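Local structure of putative glycosidase ph117-related (Bacteroides thetaiotaomicron, 5A7V) at residues L208-N213 and V217-D222; G103-R108 and S339-D344; C62-D67 and L138-G143. The protein probably processes mannose-containing glycans as a GH130 family enzyme, binding mannose in the central pocket of a beta-propeller. One frame throughout, in Å; residues are numbered along the deposited sequence. Where two conformers were deposited one is given.

Contact 1. Residues L208-N213 and V217-D222; sequences LTEVVN and VIKKID. With SO4 (sulfate ion), chain J.
E210 and V217 form an antiparallel hydrogen-bonded pair, with E210 N bonded to V217 O at 2.8 Å and V217 N to E210 O at 2.9 Å. Next to them T209 and I218 face each other as a non-hydrogen-bonded pair. K219 N then reaches L208 O at 3.0 Å. Beyond this point the backbones part, and the end-to-end directions of 208-212 and 217-221 lie 119° apart. A water 2.7 Å from K219 O also reaches L208 O and bridges the place where the chains separate.

The two segments belong to the beta hairpin of strands 205-212 and 215-218. It is part of the mixed sheet that also holds 225-229 and 270-280, in the five-bladed propeller known from GH130 enzymes. Strand 270-280 runs on the other side of 205-212, and T209 OG1 bonds to A277 O there.

The extended side chain of E210 crosses that of K219 at a slant. K219 is straight until its last torsion, where chi4 of 64° turns NZ toward E210. The resulting salt bridge joins K219 NZ to E210 OE1 at 2.9 Å, from above the carboxylate plane. K219 also makes a cation-pi contact with Y279, so its charge has two partners. L208 meets I221 at about a right angle, and the packing is tight: L208 CD2 lies 3.3 Å from I221 CG1. V212 CG2 touches V217 CG2 at 3.9 Å near the turn. Just past V212, N213 N bonds to a sulfate oxygen, O2, at 2.8 Å; the ion probably came from the crystallisation liquor.

Contact 2. Residues G103-R108 and S339-D344; sequences GHRTSR and SGQYVD. With SO4 (sulfate ion), chain G.
R105 and Q341 meet through their flat ends. Q341 OE1 lies over the centre of one guanidinium face, 3.1 Å from R105 CZ. The guanidinium and amide planes are 30° apart, and the two side chains arrive from opposite directions. OE1 is also 3.2 Å from R105 NH1, but the angle is too poor for a hydrogen bond. The N-H groups of R105 are used by others: NH1 forms salt bridges with E95 and D75, and NH2 bonds to V100 O.

Q341 is a long, straight side chain. Its CG is anti to the backbone N (chi1 176°) and the next torsion is also extended, which carries the amide across to the arginine. NE2 then bonds to D367 O and E95 OE1. These two bonds fix the amide rotation and leave OE1 on the R105 side. R105 bends instead, with chi2 at 89°, and this turns its guanidinium toward Q341. E95 thus serves both residues.

A water bridges the segments a second time. It lies 3.0 Å from G103 N, which donates to it, and 2.8 Å from Q341 OE1. G103 lines one mannose-binding site and Y342, the residue after Q341, lines another. The Q341 side chain itself is about 6 Å from a bound beta-D-mannopyranose, so the contact lies close to the bound sugars. Farther out, H104 ND1 donates in the ring plane to O4 of a sulfate at 2.8 Å.

The amide oxygen, resting on a cationic face, probably gains electrostatically without spending any N-H of R105. The carboxylates of E95 and D75 would offset the arginine charge and hold the guanidinium in place.

Contact 3. Residues C62-D67 and L138-G143; sequences CPMTQD and LEWPGG
M64 lies on one face of the W140 indole in a CH-pi contact between two loops near the edge of the five-bladed propeller. Residues 62-67 make the turn between strands 60-62 and 67-69. Residues 138-143 lead from the short helix 136-139 into strand 143-151. W140 was modelled in two conformers, and these contacts are those of one.

M64 CB is 3.5 Å from the centroid of the six-membered ring and 14° off its normal, so it sits over the face, displaced somewhat toward the rim. M64 CG follows across the same surface, 3.6 Å from W140 CE3. The next two methionine torsions, chi2 and chi3, bend the chain. The sulfur is therefore more distant: SD is 5.3 Å from the centroid, a long Met-aromatic contact above the face. The opposite face of the indole rests against CB of its own neighbour P141, which follows a cis peptide bond. The ring is thus sandwiched between a methionine and a proline.

At the far end of the indole, W140 CH2 points at the turn. C62 SG lies 4.2 Å from it, an oblique sulfur-aromatic contact, and T65 OG1 also comes near. W140 CG stands anti to the backbone N, which sends the indole out from 138-143 toward these residues. P130 packs on W140 as well.

The backbone of each loop is held by its own bonds. Q66 N bonds to C62 O and C62 N to D67 O, which close the turn. G143 N bonds to E139 O as the chain leaves the helix. E139 itself forms a salt bridge with K184. Inside the turn the cysteine sulfur is an acceptor: T65 N donates to C62 SG at 3.3 Å, with an N-H...S angle of 161°.

How the contacts relate
From the N terminus, the turn 62-67 comes first, then 103-108. Contact 3 closes when the chain reaches 138-143. Contact 2 is still open there, and closes only at 339-344, so contacts 2 and 3 cross. Contact 1 is a local hairpin, 208-222, that lies within the long loop of contact 2 and after contact 3. Contacts 2 and 3 touch: T106 OG1 is 2.6 Å from P141 O and S107 N is 2.9 Å from G142 O, both probable hydrogen bonds. Together they tie the early turn and two neighbouring sheets to the late 339-344 loop. Contact 1 is separate, its centre 33 Å from that of contact 2, on the opposite side of the chain's centre.

Contact 1. Residues L208-N213 and V217-D222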
ATOM      1  N   LEU A 208      11.961   3.758   0.214  1.00  8.61           N
ATOM      2  CA  LEU A 208      12.908   2.842   0.837  1.00  9.62           C
ATOM      3  C   LEU A 208      13.149   3.160   2.317  1.00  9.54           C
ATOM      4  O   LEU A 208      13.422   4.346   2.647  1.00 10.60           O
ATOM      5  CB  LEU A 208      14.231   2.877   0.070  1.00 10.67           C
ATOM      6  CG  LEU A 208      15.338   1.962   0.564  1.00 11.21           C
ATOM      7  CD1 LEU A 208      14.928   0.494   0.388  1.00 11.83           C
ATOM      8  CD2 LEU A 208      16.612   2.232  -0.197  1.00 13.12           C
ATOM      9  N   THR A 209      13.155   2.127   3.141  1.00  9.01           N
ATOM     10  CA  THR A 209      13.353   2.198   4.594  1.00  9.71           C
ATOM     11  C   THR A 209      14.319   1.113   5.051  1.00  9.76           C
ATOM     12  O   THR A 209      14.656   0.181   4.286  1.00 10.81           O
ATOM     13  CB  THR A 209      12.009   2.003   5.350  1.00 10.43           C
ATOM     14  OG1 THR A 209      11.565   0.623   5.198  1.00 10.52           O
ATOM     15  CG2 THR A 209      10.936   2.947   4.880  1.00 10.72           C
ATOM     16  N   GLU A 210      14.746   1.227   6.311  1.00  9.98           N
ATOM     17  CA  GLU A 210      15.582   0.248   6.972  1.00 10.94           C
ATOM     18  C   GLU A 210      15.256   0.255   8.454  1.00 10.60           C
ATOM     19  O   GLU A 210      14.952   1.317   9.005  1.00 12.70           O
ATOM     20  CB  GLU A 210      17.086   0.561   6.756  1.00 12.70           C
ATOM     21  CG  GLU A 210      18.053  -0.472   7.305  1.00 16.47           C
ATOM     22  CD  GLU A 210      19.530  -0.132   7.096  1.00 18.26           C
ATOM     23  OE1 GLU A 210      19.812   1.034   6.751  1.00 19.82           O
ATOM     24  OE2 GLU A 210      20.389  -1.064   7.304  1.00 22.77           O
ATOM     25  N   VAL A 211      15.359  -0.901   9.100  1.00 11.53           N
ATOM     26  CA  VAL A 211      15.244  -0.975  10.559  1.00 11.77           C
ATOM     27  C   VAL A 211      16.629  -0.664  11.154  1.00 13.73           C
ATOM     28  O   VAL A 211      17.570  -1.414  10.931  1.00 16.76           O
ATOM     29  CB  VAL A 211      14.685  -2.304  11.065  1.00 12.69           C
ATOM     30  CG1 VAL A 211      14.588  -2.316  12.603  1.00 14.47           C
ATOM     31  CG2 VAL A 211      13.304  -2.558  10.469  1.00 13.57           C
ATOM     32  N   VAL A 212      16.701   0.427  11.921  1.00 14.04           N
ATOM     33  CA  VAL A 212      17.909   0.920  12.561  1.00 15.81           C
ATOM     34  C   VAL A 212      17.591   1.070  14.058  1.00 16.21           C
ATOM     35  O   VAL A 212      16.639   1.744  14.427  1.00 16.19           O
ATOM     36  CB  VAL A 212      18.332   2.282  11.970  1.00 17.60           C
ATOM     37  CG1 VAL A 212      19.593   2.787  12.638  1.00 20.59           C
ATOM     38  CG2 VAL A 212      18.518   2.210  10.458  1.00 18.86           C
ATOM     39  N   ASN A 213      18.385   0.431  14.909  1.00 17.56           N
ATOM     40  CA  ASN A 213      18.163   0.434  16.354  0.50 18.72           C
ATOM     41  C   ASN A 213      16.702   0.125  16.692  1.00 17.88           C
ATOM     42  O   ASN A 213      16.084   0.750  17.548  1.00 19.21           O
ATOM     43  CB  ASN A 213      18.608   1.780  16.947  0.50 20.71           C
ATOM     44  CG  ASN A 213      20.107   2.025  16.802  0.50 24.38           C
ATOM     45  OD1 ASN A 213      20.907   1.086  16.722  0.50 28.15           O
ATOM     46  ND2 ASN A 213      20.492   3.292  16.751  0.50 26.33           N
ATOM     47  N   VAL A 217      12.998   3.352   9.582  1.00 10.98           N
ATOM     48  CA  VAL A 217      13.177   4.758   9.186  1.00 10.74           C
ATOM     49  C   VAL A 217      13.558   4.813   7.698  1.00 10.22           C
ATOM     50  O   VAL A 217      14.128   3.857   7.126  1.00 11.51           O
ATOM     51  CB  VAL A 217      14.264   5.495  10.023  1.00 11.85           C
ATOM     52  CG1 VAL A 217      13.790   5.616  11.460  1.00 13.41           C
ATOM     53  CG2 VAL A 217      15.631   4.812   9.940  1.00 12.51           C
ATOM     54  N   ILE A 218      13.240   5.949   7.077  1.00  9.64           N
ATOM     55  CA  ILE A 218      13.596   6.209   5.681  1.00 10.71           C
ATOM     56  C   ILE A 218      15.107   6.076   5.498  1.00 10.85           C
ATOM     57  O   ILE A 218      15.872   6.581   6.362  1.00 12.00           O
ATOM     58  CB  ILE A 218      13.005   7.543   5.216  1.00 10.77           C
ATOM     59  CG1 ILE A 218      11.473   7.410   5.136  1.00 10.63           C
ATOM     60  CG2 ILE A 218      13.614   8.022   3.918  1.00 11.49           C
ATOM     61  CD1 ILE A 218      10.742   8.719   4.922  1.00 11.58           C
ATOM     62  N   LYS A 219      15.561   5.480   4.398  1.00 10.32           N
ATOM     63  CA  LYS A 219      16.966   5.183   4.129  1.00 11.71           C
ATOM     64  C   LYS A 219      17.429   5.840   2.862  1.00 13.26           C
ATOM     65  O   LYS A 219      16.841   5.655   1.806  1.00 13.84           O
ATOM     66  CB  LYS A 219      17.174   3.664   4.017  1.00 14.51           C
ATOM     67  CG  LYS A 219      18.694   3.327   3.832  1.00 18.59           C
ATOM     68  CD  LYS A 219      19.014   1.888   3.645  1.00 20.89           C
ATOM     69  CE  LYS A 219      20.507   1.696   3.448  1.00 18.57           C
ATOM     70  NZ  LYS A 219      21.436   2.055   4.565  1.00 19.15           N
ATOM     71  N   LYS A 220      18.517   6.604   2.939  1.00 14.59           N
ATOM     72  CA  LYS A 220      19.185   7.080   1.735  1.00 15.56           C
ATOM     73  C   LYS A 220      20.082   6.030   1.077  1.00 15.88           C
ATOM     74  O   LYS A 220      20.674   5.161   1.751  1.00 18.15           O
ATOM     75  CB  LYS A 220      20.084   8.264   2.058  1.00 17.01           C
ATOM     76  CG  LYS A 220      19.320   9.488   2.472  1.00 18.49           C
ATOM     77  CD  LYS A 220      20.334  10.616   2.747  1.00 22.15           C
ATOM     78  CE  LYS A 220      19.668  11.872   3.178  1.00 29.47           C
ATOM     79  NZ  LYS A 220      20.724  12.877   3.569  1.00 28.90           N
ATOM     80  N   ILE A 221      20.187   6.135  -0.240  1.00 15.16           N
ATOM     81  CA  ILE A 221      21.138   5.316  -1.014  1.00 15.28           C
ATOM     82  C   ILE A 221      21.829   6.253  -1.967  1.00 15.91           C
ATOM     83  O   ILE A 221      21.187   7.060  -2.633  1.00 15.57           O
ATOM     84  CB  ILE A 221      20.483   4.192  -1.855  1.00 21.72           C
ATOM     85  CG1 ILE A 221      19.691   3.245  -0.997  1.00 27.62           C
ATOM     86  CG2 ILE A 221      21.550   3.434  -2.676  1.00 23.84           C
ATOM     87  CD1 ILE A 221      20.472   2.109  -0.384  1.00 30.50           C
ATOM     88  N   ASP A 222      23.158   6.164  -1.970  1.00 18.75           N
ATOM     89  CA  ASP A 222      24.006   7.058  -2.775  1.00 22.07           C
ATOM     90  C   ASP A 222      23.650   8.532  -2.512  1.00 20.27           C
ATOM     91  O   ASP A 222      23.632   9.390  -3.408  1.00 22.53           O
ATOM     92  CB  ASP A 222      23.906   6.727  -4.241  1.00 20.53           C
ATOM     93  CG  ASP A 222      24.420   5.308  -4.572  1.00 28.58           C
ATOM     94  OD1 ASP A 222      25.294   4.761  -3.870  1.00 35.30           O
ATOM     95  OD2 ASP A 222      23.955   4.737  -5.564  1.00 38.32           O
TER
HETATM   96  S   SO4 J1391      21.119  -1.978  14.739  1.00 44.98           S
HETATM   97  O1  SO4 J1391      20.200  -2.273  15.895  1.00 47.16           O
HETATM   98  O2  SO4 J1391      20.668  -0.848  13.891  1.00 33.51           O
HETATM   99  O3  SO4 J1391      21.228  -3.213  13.885  1.00 54.50           O
HETATM  100  O4  SO4 J1391      22.441  -1.604  15.320  1.00 57.37           O
HETATM  101  O   HOH W   1      14.527   6.622   0.726  1.00 11.49           O

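Contact 2. Residues G103-R108 and S339-D344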
ATOM      1  N   GLY A 103     -14.298   4.181  -7.586  1.00 11.29           N
ATOM      2  CA  GLY A 103     -13.741   5.485  -7.872  1.00 11.88           C
ATOM      3  C   GLY A 103     -14.725   6.630  -7.990  1.00 11.78           C
ATOM      4  O   GLY A 103     -14.343   7.766  -8.331  1.00 12.96           O
ATOM      5  N   HIS A 104     -16.007   6.367  -7.708  1.00 11.24           N
ATOM      6  CA  HIS A 104     -17.053   7.379  -7.818  1.00 12.48           C
ATOM      7  C   HIS A 104     -17.501   7.942  -6.492  1.00 13.38           C
ATOM      8  O   HIS A 104     -18.469   8.713  -6.457  1.00 15.55           O
ATOM      9  CB  HIS A 104     -18.269   6.810  -8.581  1.00 14.61           C
ATOM     10  CG  HIS A 104     -17.983   6.540 -10.017  1.00 19.08           C
ATOM     11  ND1 HIS A 104     -18.953   6.356 -10.942  1.00 31.85           N
ATOM     12  CD2 HIS A 104     -16.811   6.505 -10.697  1.00 23.75           C
ATOM     13  CE1 HIS A 104     -18.410   6.183 -12.134  1.00 28.44           C
ATOM     14  NE2 HIS A 104     -17.112   6.202 -11.994  1.00 27.46           N
ATOM     15  N   ARG A 105     -16.809   7.592  -5.408  1.00 11.90           N
ATOM     16  CA  ARG A 105     -17.101   8.173  -4.093  1.00 12.90           C
ATOM     17  C   ARG A 105     -16.042   9.240  -3.781  1.00 12.71           C
ATOM     18  O   ARG A 105     -15.209   9.574  -4.636  1.00 14.66           O
ATOM     19  CB  ARG A 105     -17.084   7.062  -3.014  1.00 13.52           C
ATOM     20  CG  ARG A 105     -18.010   5.880  -3.281  1.00 13.27           C
ATOM     21  CD  ARG A 105     -17.367   4.766  -4.103  1.00 12.84           C
ATOM     22  NE  ARG A 105     -18.287   3.636  -4.176  1.00 14.31           N
ATOM     23  CZ  ARG A 105     -18.471   2.747  -3.229  1.00 13.70           C
ATOM     24  NH1 ARG A 105     -17.707   2.692  -2.140  1.00 14.33           N
ATOM     25  NH2 ARG A 105     -19.462   1.838  -3.366  1.00 17.22           N
ATOM     26  N   THR A 106     -16.074   9.772  -2.575  1.00 12.49           N
ATOM     27  CA  THR A 106     -14.959  10.633  -2.100  1.00 11.06           C
ATOM     28  C   THR A 106     -14.214   9.857  -1.009  1.00 10.77           C
ATOM     29  O   THR A 106     -14.842   9.361  -0.032  1.00 11.89           O
ATOM     30  CB  THR A 106     -15.484  11.978  -1.530  1.00 12.13           C
ATOM     31  OG1 THR A 106     -16.200  12.697  -2.529  1.00 14.62           O
ATOM     32  CG2 THR A 106     -14.302  12.830  -1.048  1.00 11.88           C
ATOM     33  N   SER A 107     -12.893   9.746  -1.171  1.00  9.62           N
ATOM     34  CA  SER A 107     -12.023   9.098  -0.209  1.00  9.93           C
ATOM     35  C   SER A 107     -11.411  10.144   0.745  1.00  9.45           C
ATOM     36  O   SER A 107     -10.911  11.197   0.321  1.00 11.22           O
ATOM     37  CB  SER A 107     -10.889   8.365  -0.944  1.00 10.19           C
ATOM     38  OG  SER A 107     -11.418   7.214  -1.651  1.00 10.68           O
ATOM     39  N   ARG A 108     -11.435   9.795   2.014  1.00  9.73           N
ATOM     40  CA  ARG A 108     -10.852  10.587   3.099  1.00  9.68           C
ATOM     41  C   ARG A 108     -10.176   9.592   4.039  1.00  9.86           C
ATOM     42  O   ARG A 108     -10.589   8.434   4.130  1.00 11.81           O
ATOM     43  CB  ARG A 108     -11.946  11.371   3.836  1.00 10.45           C
ATOM     44  CG  ARG A 108     -12.723  12.321   2.934  1.00 10.27           C
ATOM     45  CD  ARG A 108     -13.832  13.081   3.657  1.00 10.89           C
ATOM     46  NE  ARG A 108     -14.602  13.950   2.779  1.00 11.22           N
ATOM     47  CZ  ARG A 108     -15.733  13.623   2.123  1.00 11.39           C
ATOM     48  NH1 ARG A 108     -16.154  12.350   2.122  1.00 11.29           N
ATOM     49  NH2 ARG A 108     -16.385  14.516   1.419  1.00 12.39           N
ATOM     50  N   SER A 339     -14.359 -11.324  -1.791  1.00 10.99           N
ATOM     51  CA  SER A 339     -15.334 -10.500  -2.509  0.50 10.97           C
ATOM     52  C   SER A 339     -15.772  -9.309  -1.668  1.00 10.32           C
ATOM     53  O   SER A 339     -15.826  -9.407  -0.443  1.00 12.37           O
ATOM     54  CB  SER A 339     -16.547 -11.329  -2.918  0.50 11.48           C
ATOM     55  OG  SER A 339     -17.198 -10.640  -3.986  0.50 12.34           O
ATOM     56  N   GLY A 340     -16.106  -8.222  -2.343  1.00 11.61           N
ATOM     57  CA  GLY A 340     -16.502  -6.973  -1.674  1.00 10.90           C
ATOM     58  C   GLY A 340     -16.839  -5.976  -2.745  1.00 10.15           C
ATOM     59  O   GLY A 340     -17.270  -6.329  -3.855  1.00 11.94           O
ATOM     60  N   GLN A 341     -16.539  -4.709  -2.476  1.00  9.85           N
ATOM     61  CA  GLN A 341     -16.713  -3.680  -3.471  1.00  9.87           C
ATOM     62  C   GLN A 341     -15.979  -4.059  -4.747  1.00  9.85           C
ATOM     63  O   GLN A 341     -16.476  -3.776  -5.847  1.00 11.51           O
ATOM     64  CB  GLN A 341     -16.183  -2.324  -2.922  1.00 10.60           C
ATOM     65  CG  GLN A 341     -16.276  -1.248  -3.993  1.00 12.54           C
ATOM     66  CD  GLN A 341     -15.847   0.163  -3.650  1.00 11.73           C
ATOM     67  OE1 GLN A 341     -16.174   1.048  -4.444  1.00 12.46           O
ATOM     68  NE2 GLN A 341     -15.095   0.381  -2.600  1.00 10.71           N
ATOM     69  N   TYR A 342     -14.756  -4.578  -4.586  1.00  9.50           N
ATOM     70  CA  TYR A 342     -14.019  -5.173  -5.691  1.00  9.75           C
ATOM     71  C   TYR A 342     -14.373  -6.670  -5.711  1.00  9.25           C
ATOM     72  O   TYR A 342     -13.926  -7.445  -4.867  1.00 10.13           O
ATOM     73  CB  TYR A 342     -12.502  -4.937  -5.556  1.00  9.97           C
ATOM     74  CG  TYR A 342     -11.706  -5.441  -6.743  1.00  9.81           C
ATOM     75  CD1 TYR A 342     -11.604  -4.685  -7.930  1.00  9.72           C
ATOM     76  CD2 TYR A 342     -11.092  -6.698  -6.691  1.00  9.82           C
ATOM     77  CE1 TYR A 342     -10.930  -5.170  -9.037  1.00  9.95           C
ATOM     78  CE2 TYR A 342     -10.407  -7.199  -7.802  1.00  9.40           C
ATOM     79  CZ  TYR A 342     -10.334  -6.449  -8.976  1.00  9.52           C
ATOM     80  OH  TYR A 342      -9.676  -6.901 -10.096  1.00 10.34           O
ATOM     81  N   VAL A 343     -15.255  -7.036  -6.637  1.00 10.42           N
ATOM     82  CA  VAL A 343     -15.932  -8.333  -6.563  1.00 10.46           C
ATOM     83  C   VAL A 343     -15.010  -9.518  -6.741  1.00  9.85           C
ATOM     84  O   VAL A 343     -15.258 -10.609  -6.207  1.00 11.66           O
ATOM     85  CB  VAL A 343     -17.190  -8.371  -7.477  1.00 12.19           C
ATOM     86  CG1 VAL A 343     -16.788  -8.309  -8.917  1.00 12.40           C
ATOM     87  CG2 VAL A 343     -18.061  -9.587  -7.179  1.00 15.83           C
ATOM     88  N   ASP A 344     -13.914  -9.311  -7.463  1.00 10.77           N
ATOM     89  CA  ASP A 344     -12.978 -10.399  -7.727  1.00 11.60           C
ATOM     90  C   ASP A 344     -11.976 -10.667  -6.585  1.00 10.32           C
ATOM     91  O   ASP A 344     -11.204 -11.617  -6.681  1.00 11.94           O
ATOM     92  CB  ASP A 344     -12.244 -10.145  -9.046  1.00 12.39           C
ATOM     93  CG  ASP A 344     -13.215 -10.081 -10.253  1.00 12.85           C
ATOM     94  OD1 ASP A 344     -13.968 -11.052 -10.459  1.00 16.06           O
ATOM     95  OD2 ASP A 344     -13.233  -9.055 -11.008  1.00 15.49           O
TER
HETATM   96  S   SO4 G1388     -22.176   7.240 -10.044  1.00 54.93           S
HETATM   97  O1  SO4 G1388     -21.141   8.305  -9.766  1.00 46.56           O
HETATM   98  O2  SO4 G1388     -22.913   7.679 -11.250  1.00 63.52           O
HETATM   99  O3  SO4 G1388     -22.984   7.151  -8.808  1.00 37.49           O
HETATM  100  O4  SO4 G1388     -21.641   5.816 -10.220  1.00 43.25           O
HETATM  101  O   HOH W   2     -14.118   2.840  -4.955  1.00 13.23           O

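Contact 3. Residues C62-D67 and L138-G143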
ATOM      1  N   CYS A  62     -17.894  18.347   5.780  1.00 12.38           N
ATOM      2  CA  CYS A  62     -16.951  18.340   4.682  1.00 12.32           C
ATOM      3  C   CYS A  62     -16.752  19.803   4.269  1.00 12.91           C
ATOM      4  O   CYS A  62     -17.702  20.505   3.889  1.00 14.53           O
ATOM      5  CB  CYS A  62     -17.487  17.517   3.498  1.00 13.20           C
ATOM      6  SG  CYS A  62     -16.485  17.724   2.009  1.00 14.02           S
ATOM      7  N   PRO A  63     -15.485  20.274   4.284  1.00 12.73           N
ATOM      8  CA  PRO A  63     -15.255  21.675   3.922  1.00 13.55           C
ATOM      9  C   PRO A  63     -15.422  21.974   2.452  1.00 15.28           C
ATOM     10  O   PRO A  63     -15.519  23.147   2.082  1.00 17.35           O
ATOM     11  CB  PRO A  63     -13.789  21.945   4.379  1.00 13.85           C
ATOM     12  CG  PRO A  63     -13.165  20.580   4.303  1.00 13.97           C
ATOM     13  CD  PRO A  63     -14.239  19.604   4.702  1.00 12.80           C
ATOM     14  N   MET A  64     -15.460  20.920   1.617  1.00 16.10           N
ATOM     15  CA  MET A  64     -15.822  21.091   0.211  1.00 18.99           C
ATOM     16  C   MET A  64     -17.301  21.180  -0.054  1.00 20.49           C
ATOM     17  O   MET A  64     -17.747  22.084  -0.777  1.00 29.48           O
ATOM     18  CB  MET A  64     -15.187  19.987  -0.621  1.00 21.25           C
ATOM     19  CG  MET A  64     -13.693  20.117  -0.608  1.00 22.21           C
ATOM     20  SD  MET A  64     -13.062  21.764  -1.088  1.00 26.56           S
ATOM     21  CE  MET A  64     -13.514  22.291  -2.741  1.00 34.91           C
ATOM     22  N   THR A  65     -18.040  20.267   0.555  1.00 20.10           N
ATOM     23  CA  THR A  65     -19.481  20.112   0.382  1.00 22.02           C
ATOM     24  C   THR A  65     -20.267  21.197   1.180  1.00 19.98           C
ATOM     25  O   THR A  65     -21.409  21.520   0.835  1.00 20.88           O
ATOM     26  CB  THR A  65     -19.957  18.699   0.918  1.00 21.39           C
ATOM     27  OG1 THR A  65     -19.160  17.631   0.395  1.00 32.85           O
ATOM     28  CG2 THR A  65     -21.309  18.413   0.442  1.00 29.49           C
ATOM     29  N   GLN A  66     -19.668  21.623   2.305  1.00 18.35           N
ATOM     30  CA  GLN A  66     -20.340  22.488   3.295  1.00 18.53           C
ATOM     31  C   GLN A  66     -21.564  21.832   3.897  1.00 19.40           C
ATOM     32  O   GLN A  66     -22.581  22.445   4.075  1.00 21.68           O
ATOM     33  CB  GLN A  66     -20.625  23.882   2.728  1.00 18.55           C
ATOM     34  CG  GLN A  66     -19.369  24.570   2.182  1.00 22.36           C
ATOM     35  CD  GLN A  66     -19.685  25.905   1.539  1.00 32.27           C
ATOM     36  OE1 GLN A  66     -19.697  26.039   0.309  1.00 52.45           O
ATOM     37  NE2 GLN A  66     -19.975  26.880   2.360  1.00 39.60           N
ATOM     38  N   ASP A  67     -21.441  20.555   4.210  1.00 20.44           N
ATOM     39  CA  ASP A  67     -22.515  19.830   4.931  0.50 19.95           C
ATOM     40  C   ASP A  67     -21.921  18.563   5.486  1.00 18.23           C
ATOM     41  O   ASP A  67     -20.768  18.186   5.163  1.00 16.85           O
ATOM     42  CB  ASP A  67     -23.759  19.488   4.055  0.50 23.17           C
ATOM     43  CG  ASP A  67     -25.080  19.248   4.894  0.50 26.32           C
ATOM     44  OD1 ASP A  67     -25.130  19.271   6.172  0.50 20.57           O
ATOM     45  OD2 ASP A  67     -26.095  18.982   4.233  0.50 31.51           O
ATOM     46  N   LEU A 138      -6.963  19.021  -8.177  1.00 13.65           N
ATOM     47  CA  LEU A 138      -6.438  17.663  -8.340  1.00 12.70           C
ATOM     48  C   LEU A 138      -7.127  16.619  -7.440  1.00 12.11           C
ATOM     49  O   LEU A 138      -7.005  15.417  -7.724  1.00 12.17           O
ATOM     50  CB  LEU A 138      -4.910  17.656  -8.049  1.00 12.07           C
ATOM     51  CG  LEU A 138      -4.115  18.720  -8.798  1.00 14.02           C
ATOM     52  CD1 LEU A 138      -2.636  18.594  -8.471  1.00 15.46           C
ATOM     53  CD2 LEU A 138      -4.294  18.644 -10.311  1.00 17.07           C
ATOM     54  N   GLU A 139      -7.858  17.059  -6.394  1.00 13.09           N
ATOM     55  CA  GLU A 139      -8.391  16.130  -5.382  1.00 14.59           C
ATOM     56  C   GLU A 139      -9.920  16.164  -5.267  1.00 13.43           C
ATOM     57  O   GLU A 139     -10.458  15.429  -4.449  1.00 14.14           O
ATOM     58  CB  GLU A 139      -7.809  16.512  -3.992  1.00 14.39           C
ATOM     59  CG  GLU A 139      -6.304  16.213  -3.914  1.00 12.07           C
ATOM     60  CD  GLU A 139      -5.683  16.611  -2.596  1.00 12.49           C
ATOM     61  OE1 GLU A 139      -6.389  17.141  -1.713  1.00 12.94           O
ATOM     62  OE2 GLU A 139      -4.458  16.344  -2.470  1.00 12.78           O
ATOM     63  N   TRP A 140     -10.591  17.046  -5.991  1.00 13.54           N
ATOM     64  CA  TRP A 140     -12.055  17.133  -5.905  0.50 15.15           C
ATOM     65  C   TRP A 140     -12.665  16.598  -7.220  1.00 14.00           C
ATOM     66  O   TRP A 140     -12.249  17.020  -8.301  1.00 15.08           O
ATOM     67  CB  TRP A 140     -12.527  18.569  -5.637  0.50 17.53           C
ATOM     68  CG  TRP A 140     -13.985  18.586  -5.201  0.50 18.91           C
ATOM     69  CD1 TRP A 140     -15.026  19.090  -5.926  0.50 22.42           C
ATOM     70  CD2 TRP A 140     -14.594  17.968  -4.038  0.50 19.04           C
ATOM     71  NE1 TRP A 140     -16.219  18.863  -5.291  0.50 19.05           N
ATOM     72  CE2 TRP A 140     -15.965  18.170  -4.139  0.50 18.12           C
ATOM     73  CE3 TRP A 140     -14.128  17.401  -2.888  0.50 12.91           C
ATOM     74  CZ2 TRP A 140     -16.844  17.725  -3.164  0.50 21.06           C
ATOM     75  CZ3 TRP A 140     -15.002  16.801  -2.026  0.50 13.86           C
ATOM     76  CH2 TRP A 140     -16.319  17.042  -2.113  0.50 19.63           C
ATOM     77  N   PRO A 141     -13.635  15.683  -7.150  1.00 14.14           N
ATOM     78  CA  PRO A 141     -14.334  15.179  -5.964  1.00 13.79           C
ATOM     79  C   PRO A 141     -13.889  13.841  -5.396  1.00 13.62           C
ATOM     80  O   PRO A 141     -14.479  13.353  -4.422  1.00 16.70           O
ATOM     81  CB  PRO A 141     -15.745  15.027  -6.474  1.00 15.61           C
ATOM     82  CG  PRO A 141     -15.529  14.550  -7.873  1.00 18.15           C
ATOM     83  CD  PRO A 141     -14.321  15.295  -8.383  1.00 18.16           C
ATOM     84  N   GLY A 142     -12.870  13.236  -5.982  1.00 12.52           N
ATOM     85  CA  GLY A 142     -12.508  11.886  -5.607  1.00 12.50           C
ATOM     86  C   GLY A 142     -11.755  11.757  -4.298  1.00 11.00           C
ATOM     87  O   GLY A 142     -11.767  10.734  -3.625  1.00 11.96           O
ATOM     88  N   GLY A 143     -11.047  12.827  -3.910  1.00 12.17           N
ATOM     89  CA  GLY A 143     -10.327  12.850  -2.621  1.00 11.74           C
ATOM     90  C   GLY A 143      -8.946  12.237  -2.654  1.00 10.18           C
ATOM     91  O   GLY A 143      -8.217  12.367  -3.654  1.00 11.48           O
TER